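PDB 4QHQ: lipoprotein from Burkholderia cenocepacia, which binds methionine and, as a lipoprotein of the NlpA family, probably delivers it to an ABC transporter for uptake. Local coordinates for residues Lys94-Gly99 with Val166-Ile171; Tyr175-Asn180 with Lys231-Ser236. All coordinates share one frame; numbering follows the deposited sequence.

Interaction 1: residues Lys94-Gly99 with Val166-Ile171; sequences KDLPQG and VDAAVI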
loop_
_atom_site.group_PDB
_atom_site.type_symbol
_atom_site.label_atom_id
_atom_site.label_comp_id
_atom_site.label_asym_id
_atom_site.label_seq_id
_atom_site.Cartn_x
_atom_site.Cartn_y
_atom_site.Cartn_z
ATOM N N LYS A 94 22.630 -4.823 -6.519
ATOM C CA LYS A 94 23.833 -5.570 -6.863
ATOM C C LYS A 94 25.057 -5.090 -6.076
ATOM O O LYS A 94 26.029 -5.824 -5.919
ATOM C CB LYS A 94 24.111 -5.471 -8.369
ATOM N N ASP A 95 24.997 -3.850 -5.602
ATOM C CA ASP A 95 26.048 -3.238 -4.798
ATOM C C ASP A 95 26.025 -3.620 -3.318
ATOM O O ASP A 95 26.946 -3.264 -2.581
ATOM C CB ASP A 95 25.962 -1.715 -4.900
ATOM C CG ASP A 95 26.266 -1.209 -6.284
ATOM O OD1 ASP A 95 27.177 -1.767 -6.927
ATOM O OD2 ASP A 95 25.599 -0.253 -6.726
ATOM N N LEU A 96 24.989 -4.328 -2.873
ATOM C CA LEU A 96 24.902 -4.693 -1.463
ATOM C C LEU A 96 26.093 -5.515 -1.022
ATOM O O LEU A 96 26.459 -6.480 -1.684
ATOM C CB LEU A 96 23.631 -5.483 -1.184
ATOM C CG LEU A 96 22.310 -4.746 -1.337
ATOM C CD1 LEU A 96 21.191 -5.746 -1.142
ATOM C CD2 LEU A 96 22.204 -3.595 -0.351
ATOM N N PRO A 97 26.701 -5.134 0.108
ATOM C CA PRO A 97 27.831 -5.893 0.643
ATOM C C PRO A 97 27.384 -7.189 1.307
ATOM O O PRO A 97 26.189 -7.422 1.519
ATOM C CB PRO A 97 28.427 -4.946 1.685
ATOM C CG PRO A 97 27.273 -4.126 2.135
ATOM C CD PRO A 97 26.391 -3.947 0.924
ATOM N N GLN A 98 28.354 -8.047 1.597
ATOM C CA GLN A 98 28.119 -9.227 2.412
ATOM C C GLN A 98 27.564 -8.778 3.743
ATOM O O GLN A 98 28.076 -7.839 4.349
ATOM C CB GLN A 98 29.432 -9.981 2.642
ATOM C CG GLN A 98 29.883 -10.799 1.459
ATOM C CD GLN A 98 28.919 -11.921 1.137
ATOM O OE1 GLN A 98 28.446 -12.041 0.009
ATOM N NE2 GLN A 98 28.638 -12.761 2.126
ATOM N N GLY A 99 26.493 -9.432 4.181
ATOM C CA GLY A 99 25.930 -9.157 5.486
ATOM C C GLY A 99 25.151 -7.854 5.533
ATOM O O GLY A 99 24.894 -7.329 6.614
ATOM N N VAL A 166 20.192 1.286 7.639
ATOM C CA VAL A 166 20.150 0.035 6.884
ATOM C C VAL A 166 20.767 0.264 5.517
ATOM O O VAL A 166 20.974 1.405 5.096
ATOM C CB VAL A 166 18.710 -0.507 6.692
ATOM C CG1 VAL A 166 18.056 -0.815 8.034
ATOM C CG2 VAL A 166 17.868 0.477 5.902
ATOM N N ASP A 167 21.067 -0.822 4.820
ATOM C CA ASP A 167 21.651 -0.687 3.492
ATOM C C ASP A 167 20.609 -0.519 2.391
ATOM O O ASP A 167 20.889 0.093 1.360
ATOM C CB ASP A 167 22.610 -1.841 3.228
ATOM C CG ASP A 167 23.731 -1.861 4.229
ATOM O OD1 ASP A 167 24.341 -0.789 4.417
ATOM O OD2 ASP A 167 23.966 -2.913 4.859
ATOM N N ALA A 168 19.402 -1.032 2.623
ATOM C CA ALA A 168 18.280 -0.783 1.735
ATOM C C ALA A 168 16.995 -1.128 2.474
ATOM O O ALA A 168 17.008 -1.885 3.441
ATOM C CB ALA A 168 18.397 -1.596 0.448
ATOM N N ALA A 169 15.885 -0.572 2.011
ATOM C CA ALA A 169 14.584 -0.903 2.579
ATOM C C ALA A 169 13.541 -0.955 1.486
ATOM O O ALA A 169 13.597 -0.180 0.538
ATOM C CB ALA A 169 14.172 0.117 3.627
ATOM N N VAL A 170 12.598 -1.875 1.625
ATOM C CA VAL A 170 11.453 -1.929 0.721
ATOM C C VAL A 170 10.327 -1.162 1.411
ATOM O O VAL A 170 9.921 -1.518 2.526
ATOM C CB VAL A 170 11.019 -3.370 0.438
ATOM C CG1 VAL A 170 9.816 -3.367 -0.518
ATOM C CG2 VAL A 170 12.176 -4.175 -0.142
ATOM N N ILE A 171 9.852 -0.093 0.775
ATOM C CA ILE A 171 8.947 0.854 1.435
ATOM C C ILE A 171 7.715 1.120 0.591
ATOM O O ILE A 171 7.826 1.450 -0.592
ATOM C CB ILE A 171 9.644 2.209 1.711
ATOM C CG1 ILE A 171 10.965 2.004 2.461
ATOM C CG2 ILE A 171 8.735 3.159 2.502
ATOM C CD1 ILE A 171 11.677 3.311 2.797
#

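Interaction 2: residues Tyr175-Asn180 with Lys231-Ser236; sequences YALAAN and KQFKGS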
loop_
_atom_site.group_PDB
_atom_site.type_symbol
_atom_site.label_atom_id
_atom_site.label_comp_id
_atom_site.label_asym_id
_atom_site.label_seq_id
_atom_site.Cartn_x
_atom_site.Cartn_y
_atom_site.Cartn_z
ATOM N N TYR A 175 4.075 5.805 2.154
ATOM C CA TYR A 175 5.043 6.232 3.156
ATOM C C TYR A 175 6.295 6.845 2.520
ATOM O O TYR A 175 6.852 7.806 3.052
ATOM C CB TYR A 175 5.431 5.065 4.065
ATOM C CG TYR A 175 4.282 4.578 4.933
ATOM C CD1 TYR A 175 3.551 5.466 5.721
ATOM C CD2 TYR A 175 3.951 3.235 4.977
ATOM C CE1 TYR A 175 2.514 5.015 6.515
ATOM C CE2 TYR A 175 2.907 2.778 5.760
ATOM C CZ TYR A 175 2.207 3.672 6.531
ATOM O OH TYR A 175 1.167 3.245 7.335
ATOM N N ALA A 176 6.739 6.278 1.398
ATOM C CA ALA A 176 7.893 6.823 0.685
ATOM C C ALA A 176 7.613 8.251 0.250
ATOM O O ALA A 176 8.421 9.151 0.499
ATOM C CB ALA A 176 8.253 5.952 -0.506
ATOM N N LEU A 177 6.454 8.467 -0.373
ATOM C CA LEU A 177 6.079 9.810 -0.794
ATOM C C LEU A 177 5.967 10.786 0.381
ATOM O O LEU A 177 6.385 11.932 0.278
ATOM C CB LEU A 177 4.759 9.772 -1.573
ATOM C CG LEU A 177 4.850 9.170 -2.981
ATOM C CD1 LEU A 177 3.468 8.951 -3.559
ATOM C CD2 LEU A 177 5.682 10.049 -3.908
ATOM N N ALA A 178 5.405 10.323 1.494
ATOM C CA ALA A 178 5.223 11.194 2.652
ATOM C C ALA A 178 6.564 11.584 3.257
ATOM O O ALA A 178 6.671 12.606 3.933
ATOM C CB ALA A 178 4.325 10.535 3.691
ATOM N N ALA A 179 7.592 10.782 2.981
ATOM C CA ALA A 179 8.945 11.043 3.460
ATOM C C ALA A 179 9.789 11.737 2.398
ATOM O O ALA A 179 11.011 11.820 2.528
ATOM C CB ALA A 179 9.600 9.747 3.881
ATOM N N ASN A 180 9.133 12.234 1.354
ATOM C CA ASN A 180 9.789 12.954 0.256
ATOM C C ASN A 180 10.746 12.118 -0.591
ATOM O O ASN A 180 11.681 12.646 -1.206
ATOM C CB ASN A 180 10.449 14.247 0.746
ATOM C CG ASN A 180 9.436 15.255 1.253
ATOM O OD1 ASN A 180 8.766 15.927 0.466
ATOM N ND2 ASN A 180 9.311 15.360 2.573
ATOM N N LYS A 231 -0.627 14.185 -12.051
ATOM C CA LYS A 231 0.171 15.392 -11.890
ATOM C C LYS A 231 0.942 15.412 -10.576
ATOM O O LYS A 231 2.117 15.763 -10.541
ATOM C CB LYS A 231 -0.726 16.628 -11.968
ATOM N N GLN A 232 0.277 15.027 -9.494
ATOM C CA GLN A 232 0.847 15.194 -8.164
ATOM C C GLN A 232 1.924 14.164 -7.848
ATOM O O GLN A 232 2.900 14.473 -7.166
ATOM C CB GLN A 232 -0.259 15.129 -7.104
ATOM C CG GLN A 232 0.222 15.375 -5.682
ATOM C CD GLN A 232 0.524 16.834 -5.404
ATOM O OE1 GLN A 232 0.207 17.709 -6.208
ATOM N NE2 GLN A 232 1.140 17.102 -4.260
ATOM N N PHE A 233 1.747 12.936 -8.330
ATOM C CA PHE A 233 2.610 11.846 -7.899
ATOM C C PHE A 233 3.539 11.311 -8.982
ATOM O O PHE A 233 4.268 10.338 -8.761
ATOM C CB PHE A 233 1.782 10.747 -7.235
ATOM C CG PHE A 233 0.876 11.273 -6.161
ATOM C CD1 PHE A 233 1.411 11.792 -4.995
ATOM C CD2 PHE A 233 -0.503 11.281 -6.329
ATOM C CE1 PHE A 233 0.593 12.294 -4.006
ATOM C CE2 PHE A 233 -1.325 11.781 -5.343
ATOM C CZ PHE A 233 -0.781 12.287 -4.179
ATOM N N LYS A 234 3.507 11.961 -10.143
ATOM C CA LYS A 234 4.561 11.824 -11.158
ATOM C C LYS A 234 4.744 10.414 -11.726
ATOM O O LYS A 234 5.821 10.072 -12.216
ATOM C CB LYS A 234 5.893 12.349 -10.607
ATOM N N GLY A 235 3.695 9.602 -11.671
ATOM C CA GLY A 235 3.765 8.253 -12.204
ATOM C C GLY A 235 3.973 7.168 -11.160
ATOM O O GLY A 235 3.881 5.982 -11.469
ATOM N N SER A 236 4.259 7.564 -9.922
ATOM C CA SER A 236 4.442 6.594 -8.844
ATOM C C SER A 236 3.119 5.939 -8.436
ATOM O O SER A 236 3.103 4.876 -7.816
ATOM C CB SER A 236 5.080 7.257 -7.625
ATOM O OG SER A 236 4.191 8.179 -7.019
#

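Interaction 1: residues Lys94-Gly99 with Val166-Ile171
Leu-96 and Asp-167 meet through carbon alone: methyl CD2 of the leucine lies 4.0 Å from CB of the aspartate, the two side chains running obliquely past one another. The same methyl reaches on to the strand itself, where CB of Ala-168 is 4.4 Å from Leu-96 CD2. The leucine's first bond does not aim at the strand, but with CG anti to the carbonyl carbon (chi1 -67°), CD1 continues the extended chain and the other methyl, CD2, is the one turned to the aspartate and Ala-168. The backbones stay 7.2 Å apart between CA of Leu-96 and CA of Asp-167.

Pro-97 continues the loop along the polar end of the aspartate. Its ring atom CG stands 4.5 Å from OD2 of Asp-167, a loose van der Waals approach. That oxygen has its real partner elsewhere, accepting a hydrogen bond from the backbone N of Lys-101, so the aspartate offers its CB to the leucine while OD2 of its carboxylate binds the start of the neighbouring strand. Leu-102 on that strand touches both Leu-96 and Ala-168, and Phe-90 packs on Pro-97 and Asp-167. No hydrogen bond links the two segments directly; the contact is a modest van der Waals one, burying 132 Å² in all.

The loop 94-99 leads into strand 101-105, parallel to strand 168-171 in a five-stranded mixed sheet. The arrangement is that of a loop that joins the two neighbours of the central strand 168-171 and passes its beginning, in one lobe of a two-lobed, type 2 periplasmic binding protein fold.

Interaction 2: residues Tyr175-Asn180 with Lys231-Ser236
Two helix ends meet here: helix 173-178 finishes in a Schellman motif with Asn-180 at the positive-phi C-prime position, and a type I' turn runs from Phe-233 to Ser-236 near the end of helix 223-233. Leu-177 reaches from the first helix to the second segment. Its methyl CD1 sits 3.8 Å from CD1 of the Phe-233 ring, approaching obliquely, and 3.6 Å from OG of Ser-236; the other methyl, CD2, is 3.9 Å from the same OG. The leucine and phenylalanine side chains cross at about a right angle.

Ser-236 is held by its own turn. With chi1 at 68°, OG lies between the backbone N and the carbonyl carbon, and from there it donates to the carbonyl O of Phe-233 over 2.8 Å, at a C=O...donor angle of 135°. Ser-236 N reaches that oxygen too, at 3.0 Å, giving Phe-233 O two donors. Pro-10 of helix 10-26 touches both Leu-177 and Phe-233, and CG of Gln-232 lies 3.5 Å above the plane of the Phe-233 ring, offset toward its rim.

Because the serine proton is spent inside the turn, the hydroxyl oxygen can lie against leucine methyls without forgoing a hydrogen bond. The junction between the helices is therefore one of dispersion contacts, while hydrogen bonds within each segment fix the shapes that meet.

From the N terminus, the loop 94-99 comes first, between strands 84-86 and 101-105, and interaction 1 closes when the chain returns to it at 166-171 after 66 intervening residues. Strand 168-171 passes almost at once into helix 173-178, so interaction 2 opens directly afterwards and closes 50 residues later at 231-236. The two loops are in series, neither nested nor crossed. Their centres lie 22 Å apart, yet they touch where the strand gives way to the helix, with CG2 of Ile-171 3.9 Å from N of Ala-176. Interaction 1 ties the loop before strand 101-105 to the central strand of the five-stranded sheet; interaction 2 ties the following helix to the C-terminal helix 223-233.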